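Local coordinates for ABC transporter periplasmic peptide-binding protein (Pseudoalteromonas, PDB 4QFL) that binds dipeptides such as Ala-Phe in the periplasm, probably to deliver them to an ABC transporter for uptake, at residues I376-V381 / P387-M392; V410-E413 / Q419-G422; A325-N330 / P502-M507; D318-M323 / G331-S336; W295-E300 / K308-L313. All blocks are in the same frame, centred on the assembly; numbering follows the deposited sequence.

Interaction 1. Residues I376-V381 / P387-M392; sequences IWAMPV and PNARKM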
# COMPACT_ATOMS: atom_id res chain seq x y z
N ILE A 376 -10.93 4.23 -19.51
CA ILE A 376 -10.27 3.33 -18.59
C ILE A 376 -8.97 3.98 -18.23
O ILE A 376 -8.12 4.22 -19.09
CB ILE A 376 -9.97 1.97 -19.22
CG1 ILE A 376 -11.27 1.24 -19.55
CG2 ILE A 376 -9.10 1.14 -18.29
CD1 ILE A 376 -11.05 -0.14 -20.14
N TRP A 377 -8.82 4.30 -16.96
CA TRP A 377 -7.59 4.87 -16.48
C TRP A 377 -6.56 3.78 -16.21
O TRP A 377 -6.88 2.78 -15.56
CB TRP A 377 -7.88 5.68 -15.23
CG TRP A 377 -8.52 6.98 -15.56
CD1 TRP A 377 -9.64 7.19 -16.33
CD2 TRP A 377 -8.09 8.28 -15.13
NE1 TRP A 377 -9.92 8.53 -16.40
CE2 TRP A 377 -8.98 9.22 -15.68
CE3 TRP A 377 -7.04 8.72 -14.33
CZ2 TRP A 377 -8.85 10.58 -15.45
CZ3 TRP A 377 -6.90 10.06 -14.11
CH2 TRP A 377 -7.80 10.98 -14.66
N ALA A 378 -5.35 3.96 -16.72
CA ALA A 378 -4.29 2.96 -16.64
C ALA A 378 -3.04 3.49 -15.94
O ALA A 378 -2.53 4.55 -16.29
CB ALA A 378 -3.92 2.45 -18.03
N MET A 379 -2.56 2.73 -14.95
CA MET A 379 -1.34 3.07 -14.21
C MET A 379 -0.12 3.15 -15.14
O MET A 379 0.01 2.35 -16.07
CB MET A 379 -1.08 2.04 -13.11
CG MET A 379 -2.26 1.89 -12.18
SD MET A 379 -2.07 0.59 -10.93
CE MET A 379 -2.35 -0.86 -11.94
N PRO A 380 0.77 4.13 -14.89
CA PRO A 380 1.95 4.37 -15.73
C PRO A 380 3.16 3.50 -15.37
O PRO A 380 4.13 3.46 -16.11
CB PRO A 380 2.27 5.84 -15.44
CG PRO A 380 1.88 6.00 -14.01
CD PRO A 380 0.66 5.12 -13.80
N VAL A 381 3.08 2.82 -14.24
CA VAL A 381 4.21 2.03 -13.74
C VAL A 381 3.76 0.62 -13.38
O VAL A 381 2.58 0.39 -13.09
CB VAL A 381 4.82 2.68 -12.50
CG1 VAL A 381 5.60 3.93 -12.87
CG2 VAL A 381 3.72 3.02 -11.52
N PRO A 387 1.48 -5.84 -13.80
CA PRO A 387 2.74 -5.32 -14.35
C PRO A 387 2.66 -4.46 -15.62
O PRO A 387 3.67 -3.91 -16.03
CB PRO A 387 3.57 -6.58 -14.60
CG PRO A 387 2.58 -7.59 -15.03
CD PRO A 387 1.42 -7.36 -14.11
N ASN A 388 1.49 -4.36 -16.23
CA ASN A 388 1.33 -3.51 -17.41
C ASN A 388 -0.10 -3.03 -17.61
O ASN A 388 -0.83 -3.57 -18.45
CB ASN A 388 1.83 -4.24 -18.66
CG ASN A 388 2.11 -3.30 -19.83
OD1 ASN A 388 1.63 -2.16 -19.86
ND2 ASN A 388 2.87 -3.78 -20.80
N ALA A 389 -0.50 -2.02 -16.85
CA ALA A 389 -1.88 -1.53 -16.90
C ALA A 389 -2.22 -1.03 -18.30
O ALA A 389 -3.35 -1.18 -18.75
CB ALA A 389 -2.09 -0.44 -15.88
N ARG A 390 -1.23 -0.46 -18.97
CA ARG A 390 -1.39 0.08 -20.32
C ARG A 390 -1.76 -1.02 -21.29
O ARG A 390 -2.75 -0.91 -22.00
CB ARG A 390 -0.08 0.69 -20.80
CG ARG A 390 -0.10 2.17 -21.03
CD ARG A 390 -0.74 2.58 -22.36
NE ARG A 390 -0.72 4.04 -22.47
CZ ARG A 390 -1.50 4.76 -23.27
NH1 ARG A 390 -2.39 4.17 -24.07
NH2 ARG A 390 -1.40 6.08 -23.27
N LYS A 391 -0.94 -2.06 -21.32
CA LYS A 391 -1.20 -3.23 -22.16
C LYS A 391 -2.57 -3.82 -21.83
O LYS A 391 -3.34 -4.17 -22.72
CB LYS A 391 -0.11 -4.27 -21.95
CG LYS A 391 -0.30 -5.58 -22.69
CD LYS A 391 -0.09 -5.41 -24.18
CE LYS A 391 0.07 -6.78 -24.88
NZ LYS A 391 -0.43 -6.80 -26.30
N MET A 392 -2.86 -3.94 -20.54
CA MET A 392 -4.15 -4.45 -20.12
C MET A 392 -5.30 -3.58 -20.62
O MET A 392 -6.33 -4.09 -21.05
CB MET A 392 -4.22 -4.58 -18.60
CG MET A 392 -5.49 -5.24 -18.12
SD MET A 392 -5.54 -5.48 -16.35
CE MET A 392 -4.08 -6.49 -16.09
O HOH W 1 1.39 0.68 -17.63
O HOH W 2 0.71 -1.30 -14.40

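Interaction 2. Residues V410-E413 / Q419-G422; sequences VEYE and QRIG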
# COMPACT_ATOMS: atom_id res chain seq x y z
N VAL A 410 -6.75 6.68 -20.38
CA VAL A 410 -6.16 7.84 -19.73
C VAL A 410 -4.98 7.44 -18.84
O VAL A 410 -5.06 6.48 -18.08
CB VAL A 410 -7.17 8.58 -18.86
CG1 VAL A 410 -6.49 9.68 -18.08
CG2 VAL A 410 -8.28 9.16 -19.74
N GLU A 411 -3.89 8.19 -18.93
CA GLU A 411 -2.71 7.85 -18.17
C GLU A 411 -1.94 9.10 -17.76
O GLU A 411 -1.75 10.01 -18.57
CB GLU A 411 -1.84 6.91 -19.00
CG GLU A 411 -0.74 6.18 -18.23
CD GLU A 411 0.08 5.27 -19.13
OE1 GLU A 411 -0.08 5.37 -20.37
OE2 GLU A 411 0.87 4.45 -18.59
N TYR A 412 -1.49 9.16 -16.51
CA TYR A 412 -0.69 10.27 -16.02
C TYR A 412 0.41 9.74 -15.11
O TYR A 412 0.35 8.60 -14.66
CB TYR A 412 -1.54 11.28 -15.24
CG TYR A 412 -2.69 11.91 -16.01
CD1 TYR A 412 -2.50 13.01 -16.82
CD2 TYR A 412 -3.97 11.40 -15.90
CE1 TYR A 412 -3.55 13.58 -17.52
CE2 TYR A 412 -5.03 11.96 -16.59
CZ TYR A 412 -4.82 13.04 -17.40
OH TYR A 412 -5.88 13.60 -18.09
N GLU A 413 1.41 10.58 -14.84
CA GLU A 413 2.44 10.29 -13.84
C GLU A 413 1.82 9.62 -12.61
O GLU A 413 0.75 10.02 -12.15
CB GLU A 413 3.20 11.58 -13.48
CG GLU A 413 4.32 11.44 -12.44
CD GLU A 413 3.80 11.40 -11.02
OE1 GLU A 413 2.80 12.10 -10.74
OE2 GLU A 413 4.37 10.67 -10.18
N GLN A 419 -3.79 10.82 -7.30
CA GLN A 419 -4.51 12.02 -6.88
C GLN A 419 -5.82 12.21 -7.65
O GLN A 419 -6.87 12.47 -7.07
CB GLN A 419 -3.57 13.23 -7.03
CG GLN A 419 -4.21 14.58 -6.81
CD GLN A 419 -4.43 14.88 -5.35
OE1 GLN A 419 -4.59 13.98 -4.52
NE2 GLN A 419 -4.44 16.17 -5.02
N ARG A 420 -5.76 12.07 -8.97
CA ARG A 420 -6.93 12.28 -9.80
C ARG A 420 -7.95 11.14 -9.70
O ARG A 420 -9.15 11.34 -9.93
CB ARG A 420 -6.52 12.58 -11.25
CG ARG A 420 -5.81 13.96 -11.40
CD ARG A 420 -5.41 14.30 -12.85
NE ARG A 420 -4.62 15.53 -12.94
CZ ARG A 420 -4.12 16.04 -14.06
NH1 ARG A 420 -4.31 15.44 -15.22
NH2 ARG A 420 -3.41 17.16 -14.04
N ILE A 421 -7.48 9.96 -9.31
CA ILE A 421 -8.39 8.86 -9.00
C ILE A 421 -9.09 9.10 -7.65
O ILE A 421 -10.26 8.75 -7.47
CB ILE A 421 -7.67 7.48 -9.03
CG1 ILE A 421 -7.17 7.13 -10.44
CG2 ILE A 421 -8.59 6.39 -8.57
CD1 ILE A 421 -8.29 6.79 -11.43
N GLY A 422 -8.36 9.70 -6.71
CA GLY A 422 -8.94 10.08 -5.43
C GLY A 422 -9.98 11.18 -5.59
O GLY A 422 -10.85 11.35 -4.74

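Interaction 3. Residues A325-N330 / P502-M507; sequences AVYYGN and PIAHGM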
# COMPACT_ATOMS: atom_id res chain seq x y z
N ALA A 325 -0.97 -12.27 -21.94
CA ALA A 325 -0.38 -11.08 -22.54
C ALA A 325 0.20 -10.13 -21.50
O ALA A 325 1.23 -9.54 -21.73
CB ALA A 325 -1.39 -10.36 -23.41
N VAL A 326 -0.49 -9.99 -20.37
CA VAL A 326 -0.06 -9.06 -19.33
C VAL A 326 0.75 -9.75 -18.25
O VAL A 326 1.86 -9.33 -17.97
CB VAL A 326 -1.25 -8.33 -18.65
CG1 VAL A 326 -0.76 -7.39 -17.56
CG2 VAL A 326 -2.04 -7.54 -19.69
N TYR A 327 0.19 -10.79 -17.65
CA TYR A 327 0.83 -11.42 -16.50
C TYR A 327 1.85 -12.46 -16.89
O TYR A 327 2.51 -13.04 -16.02
CB TYR A 327 -0.21 -12.01 -15.55
CG TYR A 327 -1.03 -10.95 -14.86
CD1 TYR A 327 -2.13 -10.40 -15.49
CD2 TYR A 327 -0.69 -10.48 -13.60
CE1 TYR A 327 -2.89 -9.41 -14.87
CE2 TYR A 327 -1.44 -9.51 -12.98
CZ TYR A 327 -2.54 -8.97 -13.62
OH TYR A 327 -3.28 -8.00 -13.02
N TYR A 328 1.99 -12.69 -18.19
CA TYR A 328 3.00 -13.61 -18.70
C TYR A 328 2.90 -14.99 -18.07
O TYR A 328 3.91 -15.69 -17.93
CB TYR A 328 4.41 -13.03 -18.49
CG TYR A 328 4.84 -12.07 -19.57
CD1 TYR A 328 4.16 -10.88 -19.80
CD2 TYR A 328 5.94 -12.35 -20.36
CE1 TYR A 328 4.56 -10.01 -20.80
CE2 TYR A 328 6.34 -11.48 -21.36
CZ TYR A 328 5.65 -10.32 -21.58
OH TYR A 328 6.07 -9.47 -22.58
N GLY A 329 1.69 -15.39 -17.69
CA GLY A 329 1.47 -16.67 -17.05
C GLY A 329 1.92 -16.77 -15.61
O GLY A 329 1.76 -17.80 -14.98
N ASN A 330 2.49 -15.69 -15.08
CA ASN A 330 2.97 -15.69 -13.70
C ASN A 330 1.89 -15.37 -12.64
O ASN A 330 2.10 -15.59 -11.45
CB ASN A 330 4.14 -14.70 -13.56
CG ASN A 330 5.26 -14.99 -14.54
OD1 ASN A 330 5.63 -16.15 -14.76
ND2 ASN A 330 5.80 -13.94 -15.15
N PRO A 502 -12.40 -8.08 -9.52
CA PRO A 502 -11.10 -8.72 -9.28
C PRO A 502 -10.61 -9.36 -10.56
O PRO A 502 -11.35 -10.11 -11.19
CB PRO A 502 -11.44 -9.81 -8.26
CG PRO A 502 -12.66 -9.31 -7.57
CD PRO A 502 -13.44 -8.59 -8.62
N ILE A 503 -9.38 -9.07 -10.96
CA ILE A 503 -8.86 -9.65 -12.18
C ILE A 503 -7.85 -10.75 -11.89
O ILE A 503 -8.06 -11.89 -12.28
CB ILE A 503 -8.26 -8.60 -13.11
CG1 ILE A 503 -9.39 -7.73 -13.67
CG2 ILE A 503 -7.51 -9.27 -14.24
CD1 ILE A 503 -9.02 -6.29 -13.80
N ALA A 504 -6.79 -10.41 -11.17
CA ALA A 504 -5.70 -11.34 -10.96
C ALA A 504 -4.86 -10.99 -9.74
O ALA A 504 -4.97 -9.92 -9.17
CB ALA A 504 -4.82 -11.39 -12.18
N HIS A 505 -4.00 -11.92 -9.35
CA HIS A 505 -3.03 -11.67 -8.30
C HIS A 505 -1.64 -11.91 -8.88
O HIS A 505 -1.39 -12.97 -9.45
CB HIS A 505 -3.30 -12.61 -7.12
CG HIS A 505 -4.73 -12.65 -6.70
ND1 HIS A 505 -5.59 -13.66 -7.06
CD2 HIS A 505 -5.46 -11.79 -5.94
CE1 HIS A 505 -6.79 -13.43 -6.54
NE2 HIS A 505 -6.73 -12.30 -5.86
N GLY A 506 -0.75 -10.92 -8.73
CA GLY A 506 0.59 -11.02 -9.29
C GLY A 506 1.62 -11.67 -8.38
O GLY A 506 1.38 -11.86 -7.18
N MET A 507 2.76 -12.04 -8.97
CA MET A 507 3.94 -12.45 -8.21
C MET A 507 4.77 -11.21 -7.91
O MET A 507 4.78 -10.25 -8.69
CB MET A 507 4.78 -13.46 -9.01
CG MET A 507 4.13 -14.82 -9.20
SD MET A 507 3.95 -15.67 -7.63
CE MET A 507 5.65 -15.71 -7.13

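Interaction 4. Residues D318-M323 / G331-S336; sequences DIEKIM and GLRARS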
# COMPACT_ATOMS: atom_id res chain seq x y z
N ASP A 318 -11.74 -10.55 -21.99
CA ASP A 318 -11.01 -11.81 -22.15
C ASP A 318 -9.96 -11.93 -21.08
O ASP A 318 -8.81 -11.54 -21.28
CB ASP A 318 -10.34 -11.85 -23.52
CG ASP A 318 -9.88 -13.26 -23.91
OD1 ASP A 318 -9.79 -14.13 -23.01
OD2 ASP A 318 -9.61 -13.49 -25.10
N ILE A 319 -10.35 -12.47 -19.93
CA ILE A 319 -9.44 -12.54 -18.79
C ILE A 319 -8.27 -13.47 -19.08
O ILE A 319 -7.15 -13.25 -18.60
CB ILE A 319 -10.17 -12.99 -17.50
CG1 ILE A 319 -11.13 -11.91 -17.04
CG2 ILE A 319 -9.18 -13.24 -16.38
CD1 ILE A 319 -10.44 -10.58 -16.81
N GLU A 320 -8.51 -14.51 -19.86
CA GLU A 320 -7.48 -15.51 -20.09
C GLU A 320 -6.39 -15.01 -21.02
O GLU A 320 -5.25 -15.48 -20.97
CB GLU A 320 -8.10 -16.83 -20.57
CG GLU A 320 -8.80 -17.61 -19.46
CD GLU A 320 -7.84 -18.09 -18.38
OE1 GLU A 320 -6.68 -18.42 -18.72
OE2 GLU A 320 -8.23 -18.15 -17.18
N LYS A 321 -6.73 -14.03 -21.85
CA LYS A 321 -5.78 -13.40 -22.74
C LYS A 321 -4.91 -12.42 -21.98
O LYS A 321 -3.74 -12.19 -22.32
CB LYS A 321 -6.51 -12.68 -23.88
CG LYS A 321 -5.62 -11.79 -24.74
CD LYS A 321 -4.58 -12.60 -25.48
CE LYS A 321 -3.85 -11.75 -26.49
NZ LYS A 321 -2.88 -12.57 -27.27
N ILE A 322 -5.49 -11.81 -20.94
CA ILE A 322 -4.75 -10.93 -20.05
C ILE A 322 -3.76 -11.72 -19.19
O ILE A 322 -2.62 -11.29 -18.99
CB ILE A 322 -5.69 -10.10 -19.16
CG1 ILE A 322 -6.34 -8.98 -19.99
CG2 ILE A 322 -4.92 -9.50 -17.98
CD1 ILE A 322 -7.40 -8.22 -19.26
N MET A 323 -4.20 -12.88 -18.71
CA MET A 323 -3.32 -13.74 -17.91
C MET A 323 -2.03 -14.10 -18.63
O MET A 323 -1.01 -14.39 -18.01
CB MET A 323 -4.06 -15.01 -17.47
CG MET A 323 -5.25 -14.74 -16.54
SD MET A 323 -4.91 -13.52 -15.24
CE MET A 323 -3.80 -14.40 -14.15
N GLY A 331 0.75 -14.84 -13.08
CA GLY A 331 -0.29 -14.45 -12.15
C GLY A 331 -1.29 -15.56 -11.88
O GLY A 331 -1.30 -16.58 -12.56
N LEU A 332 -2.15 -15.35 -10.88
CA LEU A 332 -3.24 -16.28 -10.59
C LEU A 332 -4.56 -15.60 -10.87
O LEU A 332 -4.81 -14.50 -10.40
CB LEU A 332 -3.20 -16.74 -9.14
CG LEU A 332 -2.13 -17.73 -8.65
CD1 LEU A 332 -2.37 -18.05 -7.19
CD2 LEU A 332 -2.12 -19.02 -9.48
N ARG A 333 -5.43 -16.25 -11.64
CA ARG A 333 -6.71 -15.66 -11.97
C ARG A 333 -7.53 -15.45 -10.69
O ARG A 333 -7.58 -16.34 -9.84
CB ARG A 333 -7.48 -16.53 -12.97
CG ARG A 333 -8.82 -15.97 -13.40
CD ARG A 333 -9.41 -16.75 -14.57
NE ARG A 333 -10.73 -16.24 -14.96
CZ ARG A 333 -11.26 -16.39 -16.17
NH1 ARG A 333 -10.59 -17.03 -17.13
NH2 ARG A 333 -12.46 -15.88 -16.44
N ALA A 334 -8.14 -14.28 -10.55
CA ALA A 334 -8.88 -13.95 -9.34
C ALA A 334 -10.20 -14.70 -9.27
O ALA A 334 -10.93 -14.74 -10.25
CB ALA A 334 -9.13 -12.46 -9.26
N ARG A 335 -10.48 -15.26 -8.09
CA ARG A 335 -11.76 -15.93 -7.80
C ARG A 335 -12.55 -15.18 -6.71
O ARG A 335 -13.64 -15.59 -6.30
CB ARG A 335 -11.51 -17.39 -7.40
CG ARG A 335 -11.80 -18.41 -8.50
CD ARG A 335 -10.71 -18.53 -9.55
NE ARG A 335 -11.28 -19.02 -10.80
CZ ARG A 335 -10.58 -19.48 -11.83
NH1 ARG A 335 -9.26 -19.54 -11.78
NH2 ARG A 335 -11.21 -19.89 -12.92
N SER A 336 -11.98 -14.07 -6.25
CA SER A 336 -12.56 -13.23 -5.22
C SER A 336 -11.65 -12.02 -5.15
O SER A 336 -10.58 -12.04 -5.74
CB SER A 336 -12.55 -13.95 -3.88
OG SER A 336 -12.85 -13.05 -2.84
O HOH W 3 -1.00 -15.40 -15.60

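Interaction 5. Residues W295-E300 / K308-L313; sequences WAFNTE and KVRQAL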
# COMPACT_ATOMS: atom_id res chain seq x y z
N TRP A 295 -10.46 -3.98 -11.86
CA TRP A 295 -11.00 -2.90 -12.68
C TRP A 295 -12.10 -2.22 -11.86
O TRP A 295 -13.17 -2.80 -11.63
CB TRP A 295 -11.60 -3.49 -13.95
CG TRP A 295 -12.04 -2.51 -15.01
CD1 TRP A 295 -11.60 -1.24 -15.20
CD2 TRP A 295 -13.00 -2.76 -16.04
NE1 TRP A 295 -12.23 -0.68 -16.28
CE2 TRP A 295 -13.10 -1.59 -16.81
CE3 TRP A 295 -13.80 -3.86 -16.37
CZ2 TRP A 295 -13.95 -1.49 -17.91
CZ3 TRP A 295 -14.65 -3.75 -17.46
CH2 TRP A 295 -14.71 -2.57 -18.21
N ALA A 296 -11.83 -1.02 -11.39
CA ALA A 296 -12.79 -0.31 -10.56
C ALA A 296 -13.67 0.61 -11.40
O ALA A 296 -13.17 1.32 -12.26
CB ALA A 296 -12.09 0.48 -9.48
N PHE A 297 -14.97 0.58 -11.14
CA PHE A 297 -15.91 1.52 -11.75
C PHE A 297 -16.24 2.69 -10.82
O PHE A 297 -16.39 2.52 -9.62
CB PHE A 297 -17.20 0.79 -12.11
CG PHE A 297 -16.99 -0.34 -13.05
CD1 PHE A 297 -16.79 -0.11 -14.40
CD2 PHE A 297 -17.00 -1.65 -12.59
CE1 PHE A 297 -16.60 -1.16 -15.27
CE2 PHE A 297 -16.82 -2.70 -13.46
CZ PHE A 297 -16.62 -2.45 -14.81
N ASN A 298 -16.35 3.88 -11.39
CA ASN A 298 -16.85 5.03 -10.65
C ASN A 298 -18.37 4.88 -10.51
O ASN A 298 -19.13 5.34 -11.36
CB ASN A 298 -16.49 6.30 -11.41
CG ASN A 298 -16.77 7.56 -10.64
OD1 ASN A 298 -16.22 8.62 -10.94
ND2 ASN A 298 -17.64 7.47 -9.65
N THR A 299 -18.80 4.22 -9.43
CA THR A 299 -20.19 3.81 -9.26
C THR A 299 -21.14 4.97 -9.05
O THR A 299 -22.35 4.78 -8.97
CB THR A 299 -20.36 2.83 -8.07
OG1 THR A 299 -20.03 3.50 -6.85
CG2 THR A 299 -19.47 1.60 -8.25
N GLU A 300 -20.60 6.18 -8.94
CA GLU A 300 -21.45 7.35 -8.80
C GLU A 300 -21.64 8.05 -10.14
O GLU A 300 -22.24 9.12 -10.19
CB GLU A 300 -20.90 8.31 -7.75
CG GLU A 300 -21.04 7.79 -6.32
CD GLU A 300 -22.49 7.63 -5.91
OE1 GLU A 300 -23.32 8.48 -6.29
OE2 GLU A 300 -22.81 6.66 -5.20
N LYS A 308 -26.50 -3.39 -13.92
CA LYS A 308 -26.62 -4.13 -15.18
C LYS A 308 -25.55 -3.73 -16.17
O LYS A 308 -25.11 -4.54 -16.99
CB LYS A 308 -28.00 -3.94 -15.81
CG LYS A 308 -29.03 -4.98 -15.39
CD LYS A 308 -29.76 -5.54 -16.61
CE LYS A 308 -30.85 -6.53 -16.22
NZ LYS A 308 -30.34 -7.87 -15.79
N VAL A 309 -25.15 -2.47 -16.12
CA VAL A 309 -24.12 -1.99 -17.01
C VAL A 309 -22.78 -2.55 -16.56
O VAL A 309 -22.00 -3.05 -17.37
CB VAL A 309 -24.05 -0.46 -17.01
CG1 VAL A 309 -22.69 0.02 -17.48
CG2 VAL A 309 -25.15 0.10 -17.87
N ARG A 310 -22.53 -2.49 -15.26
CA ARG A 310 -21.27 -2.99 -14.72
C ARG A 310 -21.13 -4.46 -15.07
O ARG A 310 -20.06 -4.90 -15.49
CB ARG A 310 -21.17 -2.74 -13.21
CG ARG A 310 -21.01 -1.26 -12.88
CD ARG A 310 -20.56 -1.00 -11.44
NE ARG A 310 -21.46 -1.59 -10.45
CZ ARG A 310 -22.57 -1.02 -9.99
NH1 ARG A 310 -22.97 0.16 -10.45
NH2 ARG A 310 -23.30 -1.64 -9.08
N GLN A 311 -22.22 -5.20 -14.91
CA GLN A 311 -22.25 -6.62 -15.27
C GLN A 311 -22.00 -6.81 -16.77
O GLN A 311 -21.21 -7.67 -17.17
CB GLN A 311 -23.59 -7.23 -14.87
CG GLN A 311 -23.89 -7.08 -13.39
CD GLN A 311 -25.32 -7.43 -13.03
OE1 GLN A 311 -25.67 -7.47 -11.86
NE2 GLN A 311 -26.14 -7.69 -14.04
N ALA A 312 -22.67 -6.02 -17.60
CA ALA A 312 -22.46 -6.09 -19.04
C ALA A 312 -20.99 -5.90 -19.44
O ALA A 312 -20.47 -6.65 -20.26
CB ALA A 312 -23.36 -5.08 -19.76
N LEU A 313 -20.31 -4.91 -18.87
CA LEU A 313 -18.94 -4.61 -19.26
C LEU A 313 -17.94 -5.72 -18.90
O LEU A 313 -17.04 -6.04 -19.68
CB LEU A 313 -18.48 -3.30 -18.62
CG LEU A 313 -19.07 -1.97 -19.08
CD1 LEU A 313 -18.82 -0.89 -18.04
CD2 LEU A 313 -18.50 -1.55 -20.43

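Interaction 1. Residues I376-V381 / P387-M392
The methyl group of Ala389, in the first turn of helix 389-401, is pressed against the end of strand 373-378. Ala389 CB lies 3.3 Å from the backbone N of Met379, with Met379 O also close, so the helix meets the chain across little more than one methyl group. Ala378 completes the tight part: its CB reaches Ala389 CB at 4.0 Å and lies near Ala389 O. Met379 lends two carbons, CB at 3.9 Å from Ala389 CB and the terminal CE at 4.0 Å from it; the bend at chi3 (-76°) swings that methyl back toward the alanine. Small residues on both sides illustrate how a helix start can be drawn close to a strand end.

The looser side is wet. One water donates to Met379 O and accepts from Arg390 N, and a second accepts from Ala389 N at 2.8 Å while donating to Val381 O. They satisfy first-turn amides, while Asn388, the N-cap, takes the amide of Lys391 on OD1 at 3.0 Å, from above its carbonyl plane. Arg390 turns its guanidinium to Glu411 in a salt bridge. Met379 also touches Tyr385 and Leu431, which line the phenylalanine pocket. Strand 373-378, helix 389-401 and strand 406-410 form a beta-alpha-beta unit, and this contact packs the start of its helix on the chain leaving its first strand, beside the dipeptide site.

Interaction 2. Residues V410-E413 / Q419-G422
NH1 of Arg420 is the polar atom on which this contact turns, and what it meets is the face of the Tyr412 ring. It stands 3.0 Å above the ring plane, displaced toward the rim, and comes nearest to CE1 of Tyr412, at 3.1 Å, with CZ of the tyrosine next. The guanidinium does not lie flat on the ring: the two planes are 68° apart, so the arginine presents an edge to the face. With Arg420 CZ 4.5 Å from the centroid of the Tyr412 ring and 16° off its normal, the pair is a cation-pi interaction in which a single terminal nitrogen, NH1, does the touching. An extended arginine chain, chi2 and chi3 both near 180°, carries the charge from the helix to the ring. Both residues are partly exposed, which makes this a surface contact, and the attraction is probably tempered by solvent.

Arg425 brings a like charge close to Arg420 NE. On the helix start, Glu413 is the N-cap, its carboxylate accepting from the amides of Asn415 and Thr416. Tyr412 also meets the ring of Trp377, and Arg420 touches that same tryptophan, so helix 414-422 is joined both to the loop leaving strand 406-410 and to neighbouring strand 373-378.

Interaction 3. Residues A325-N330 / P502-M507
The aromatic part of this contact is a CH-pi interaction between Ala504 and Tyr327. The alanine methyl lies over one face of the tyrosine ring, its CB 3.9 Å from the centroid of the Tyr327 ring and 23° off the normal. It is displaced toward the phenol end, so the shortest approach is from Ala504 CB to Tyr327 CZ, at 3.6 Å. Chi1 of -68° sets the tyrosine CG opposite its own carbonyl carbon, carrying the ring from the loop to the strand. Gly506 CA meets the same ring obliquely, 4.5 Å from CE2 of Tyr327.

A second kind of approach joins a carbonyl to an aliphatic chain: Asn330 O comes 3.1 Å from Met507 CG. No backbone bond joins the two segments; within the loop, a type I' turn from Tyr327 to Asn330 is closed by Asn330 N donating to Tyr327 O at 2.8 Å.

Polar ends are served from outside: Tyr327 OH bonds to the carbonyl of Tyr385, and Asn330 OD1 accepts from Arg286. At Ile503 and Ala504, both facing Gly293, strand 500-513 carries a classic beta bulge. With no hydrogen bond between the two segments, the loop is held to the strand chiefly by apolar and CH-pi contacts, while the tyrosine hydroxyl is tied to the backbone of Tyr385, a residue of the phenylalanine pocket.

Interaction 4. Residues D318-M323 / G331-S336
Arg333 and Glu320 form a salt bridge, with NH1 of the arginine donating to OE2 of the glutamate at 2.6 Å. The bond is fairly straight, 160° at the hydrogen, and lies in the guanidinium plane. Glu320 answers with the anti lone pair of OE2, and the carboxylate is nearly coplanar with the guanidinium (26° apart). A bend at chi2 of the glutamate (-65°) curls its carboxylate back to the arginine, whose chain runs straight from CG to NE.

Next comes packing over the charged group. Ile319 lays CG2 on one face of the Arg333 guanidinium, 3.7 Å from NE of the arginine, so the cation is bonded at its edge and covered by a methyl group on a face. Deeper still, Met323 folds at chi2 and chi3 and sets CE against the strand backbone, 3.5 Å from Arg333 N and 3.6 Å from Gly331 C. A water joins the backbones, donating to Met323 O at 2.6 Å and, at longer range, to Gly331 O.

Asp318 is the N-cap of helix 319-325, meeting the amide of Lys321. Ile319 and Met323 also touch Tyr501 and Ala504, so this is a helix-turn-strand unit in which the short strand 332-333 pairs antiparallel with strand 500-513.

Interaction 5. Residues W295-E300 / K308-L313
Helix 307-314 covers strand 291-297 at the strand's end, the two short axes running nearly antiparallel (157°) and passing 10.8 Å apart. Phe297 and Leu313 make the close apolar contact, CE1 of the phenylalanine standing 3.6 Å from CD1 of the leucine. Trp295, two residues back along the strand, points to the same side: its CH2 lies 3.9 Å from Leu313 CB. The two rings of the strand also meet each other, with CE1 of Phe297 above one face of the indole. Chi1 of -172° turns the tryptophan CG away from its own backbone N, whereas that of Phe297 (-59°) keeps the ring carbon beside it, and the rings end up together over the helix.

Arg310 contributes by its aliphatic part. CG lies over one face of the Phe297 ring, and CD reaches Phe297 CD2 at 3.8 Å. Farther along, CG2 of Thr299 lies over a face of the guanidinium. That buried cation is met by carbonyl oxygens: NH1 bonds to Phe304 O and NH2 to Gln497 O, with a weak bond from NE to Leu498 O. Thr299 OG1 goes to Ala460 O. Trp295 also reaches Leu400 and Ile376, so a hydrophobic core forms between sheet and helices, as in the alpha/beta lobes of periplasmic binding proteins.

Overall arrangement
Every one of the five contacts touches at least one other. Interactions 3 and 4 lie closest, their centres about 6 Å apart, interaction 4 flanking the loop that interaction 3 packs on strand 500-513, with strands 332-333 and 500-513 paired. Met392 of interaction 1 joins them both, its CE 3.4 Å from Tyr327 CE1 and 3.7 Å from Ile322 CG2. Interaction 5 reaches interaction 1 where Trp295 meets Ile376, and interaction 3 through Ile503. Interaction 2 touches interaction 1 alone, by the Arg390-Glu411 salt bridge and strand pairing. Interaction 1 sits beside the dipeptide, the side chain of Met379 about 6 Å from the bound phenylalanine; those of Arg420 and Tyr327 are each about 11 Å from it.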